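SecB-like chaperone Rv1957 (Mycobacterium tuberculosis, PDB 5MTW) acts as the chaperone of a toxin-antitoxin-chaperone system, preventing aggregation of the antitoxin HigA1 and allowing the toxin HigB1 to be neutralised. Local coordinates at residues 44-49 / 156-161. Sequence-based numbering, arbitrary orientation.
Sequences PKPAQG and ALPPLT
The five-membered rings of Pro44 and Pro158 meet edge to edge, their mean planes inclined by roughly 40°, while Leu157 comes over one face of the Pro44 ring near its rim and Pro46 comes to the CG corner of the Pro158 ring, on the other side of the Pro44 plane from Leu157. In the SecB-like fold, a four-stranded antiparallel sheet with a long helix, the contact joins the turn between strands 26-40 and 50-62 to the chain leaving helix 125-154. Ala156, with positive phi (74°) and two bonds back into the last turn, ends that helix in a Schellman motif, after which the chain runs extended. No hydrogen bond crosses between the segments; the attraction is purely apolar and buries 131 Å², both sides summed. Pro44 contributes the largest share, and its CG makes the closest approach, 3.7 Å from Pro158 CD. Pro44 CB stands 4.0 Å from the same Pro158 CD, which therefore faces the CB-CG edge of the ring. With CG anti to its carbonyl carbon (chi1 -59°), Leu157 extends one methyl, CD2, to Pro44 CG and CD, while its side chain also packs on Ile80, Val101 and Ala102 of the sheet. Leu50 of strand 50-62 touches both Pro44 and Pro158. The 156-161 segment also lines a site for the bound HigA1 peptide: an aromatic peptide side chain hydrogen-bonds Pro158 O, and aromatic peptide side-chain packing reaches Leu157 and Leu160. A second bound peptide places an apolar side chain on Pro46. Across the turn, Gly49 N hydrogen-bonds Lys45 O at 3.0 Å, closing a turn whose residues 46-48 have helical backbone angles without regular helix bonding. Pro46 makes the lighter contact, its CG facing Pro158 CG at 4.4 Å.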
loop_
_atom_site.group_PDB
_atom_site.type_symbol
_atom_site.label_atom_id
_atom_site.label_comp_id
_atom_site.label_asym_id
_atom_site.label_seq_id
_atom_site.Cartn_x
_atom_site.Cartn_y
_atom_site.Cartn_z
ATOM N N PRO A 44 -20.217 -8.960 -3.835
ATOM C CA PRO A 44 -19.965 -8.955 -5.254
ATOM C C PRO A 44 -20.436 -10.301 -5.845
ATOM O O PRO A 44 -20.586 -11.231 -5.083
ATOM C CB PRO A 44 -18.428 -8.801 -5.337
ATOM C CG PRO A 44 -17.926 -9.382 -4.057
ATOM C CD PRO A 44 -18.977 -9.053 -3.044
ATOM N N LYS A 45 -20.676 -10.381 -7.165
ATOM C CA LYS A 45 -21.103 -11.633 -7.856
ATOM C C LYS A 45 -20.372 -11.789 -9.170
ATOM O O LYS A 45 -20.930 -11.517 -10.231
ATOM C CB LYS A 45 -22.584 -11.577 -8.144
ATOM C CG LYS A 45 -23.407 -11.634 -6.886
ATOM C CD LYS A 45 -24.802 -11.067 -7.105
ATOM C CE LYS A 45 -25.703 -11.459 -5.963
ATOM N NZ LYS A 45 -26.939 -10.629 -6.052
ATOM N N PRO A 46 -19.082 -12.151 -9.107
ATOM C CA PRO A 46 -18.260 -12.237 -10.331
ATOM C C PRO A 46 -18.962 -13.041 -11.449
ATOM O O PRO A 46 -19.046 -12.585 -12.616
ATOM C CB PRO A 46 -16.981 -12.926 -9.845
ATOM C CG PRO A 46 -16.910 -12.653 -8.369
ATOM C CD PRO A 46 -18.294 -12.341 -7.869
ATOM N N ALA A 47 -19.512 -14.196 -11.058
ATOM C CA ALA A 47 -20.174 -15.111 -11.980
ATOM C C ALA A 47 -21.396 -14.489 -12.663
ATOM O O ALA A 47 -21.643 -14.760 -13.823
ATOM C CB ALA A 47 -20.551 -16.382 -11.248
ATOM N N GLN A 48 -22.157 -13.647 -11.969
ATOM C CA GLN A 48 -23.226 -12.890 -12.639
ATOM C C GLN A 48 -22.583 -11.886 -13.603
ATOM O O GLN A 48 -23.090 -11.630 -14.685
ATOM C CB GLN A 48 -24.100 -12.133 -11.642
ATOM C CG GLN A 48 -25.593 -12.337 -11.823
ATOM C CD GLN A 48 -26.070 -13.635 -11.207
ATOM O OE1 GLN A 48 -25.696 -13.988 -10.086
ATOM N NE2 GLN A 48 -26.897 -14.352 -11.935
ATOM N N GLY A 49 -21.454 -11.322 -13.190
ATOM C CA GLY A 49 -20.754 -10.311 -13.966
ATOM C C GLY A 49 -20.509 -9.101 -13.074
ATOM O O GLY A 49 -21.460 -8.407 -12.662
ATOM N N ALA A 156 -12.448 -6.437 0.992
ATOM C CA ALA A 156 -12.634 -7.851 0.770
ATOM C C ALA A 156 -13.363 -8.122 -0.537
ATOM O O ALA A 156 -13.962 -9.172 -0.695
ATOM C CB ALA A 156 -13.338 -8.546 1.968
ATOM N N LEU A 157 -13.248 -7.173 -1.477
ATOM C CA LEU A 157 -13.769 -7.325 -2.794
ATOM C C LEU A 157 -12.693 -8.032 -3.646
ATOM O O LEU A 157 -11.517 -7.980 -3.310
ATOM C CB LEU A 157 -14.116 -5.984 -3.410
ATOM C CG LEU A 157 -15.144 -5.216 -2.607
ATOM C CD1 LEU A 157 -15.395 -3.839 -3.175
ATOM C CD2 LEU A 157 -16.439 -6.006 -2.569
ATOM N N PRO A 158 -13.091 -8.599 -4.774
ATOM C CA PRO A 158 -12.055 -9.041 -5.737
ATOM C C PRO A 158 -11.198 -7.819 -6.004
ATOM O O PRO A 158 -11.726 -6.741 -6.303
ATOM C CB PRO A 158 -12.869 -9.409 -6.968
ATOM C CG PRO A 158 -14.130 -9.908 -6.320
ATOM C CD PRO A 158 -14.448 -8.881 -5.303
ATOM N N PRO A 159 -9.887 -7.980 -5.953
ATOM C CA PRO A 159 -8.996 -6.818 -6.184
ATOM C C PRO A 159 -9.131 -6.236 -7.597
ATOM O O PRO A 159 -9.100 -6.964 -8.575
ATOM C CB PRO A 159 -7.605 -7.384 -5.878
ATOM C CG PRO A 159 -7.873 -8.483 -4.908
ATOM C CD PRO A 159 -9.128 -9.158 -5.464
ATOM N N LEU A 160 -9.458 -4.936 -7.655
ATOM C CA LEU A 160 -9.563 -4.226 -8.880
ATOM C C LEU A 160 -8.219 -3.599 -9.251
ATOM O O LEU A 160 -7.697 -2.727 -8.518
ATOM C CB LEU A 160 -10.528 -3.060 -8.766
ATOM C CG LEU A 160 -10.657 -2.215 -10.030
ATOM C CD1 LEU A 160 -10.938 -3.154 -11.195
ATOM C CD2 LEU A 160 -11.842 -1.328 -9.878
ATOM N N THR A 161 -7.675 -4.049 -10.378
ATOM C CA THR A 161 -6.456 -3.435 -10.916
ATOM C C THR A 161 -6.779 -2.617 -12.178
ATOM O O THR A 161 -7.095 -3.183 -13.222
ATOM C CB THR A 161 -5.365 -4.529 -11.194
ATOM O OG1 THR A 161 -5.058 -5.175 -9.976
ATOM C CG2 THR A 161 -4.136 -3.940 -11.723
#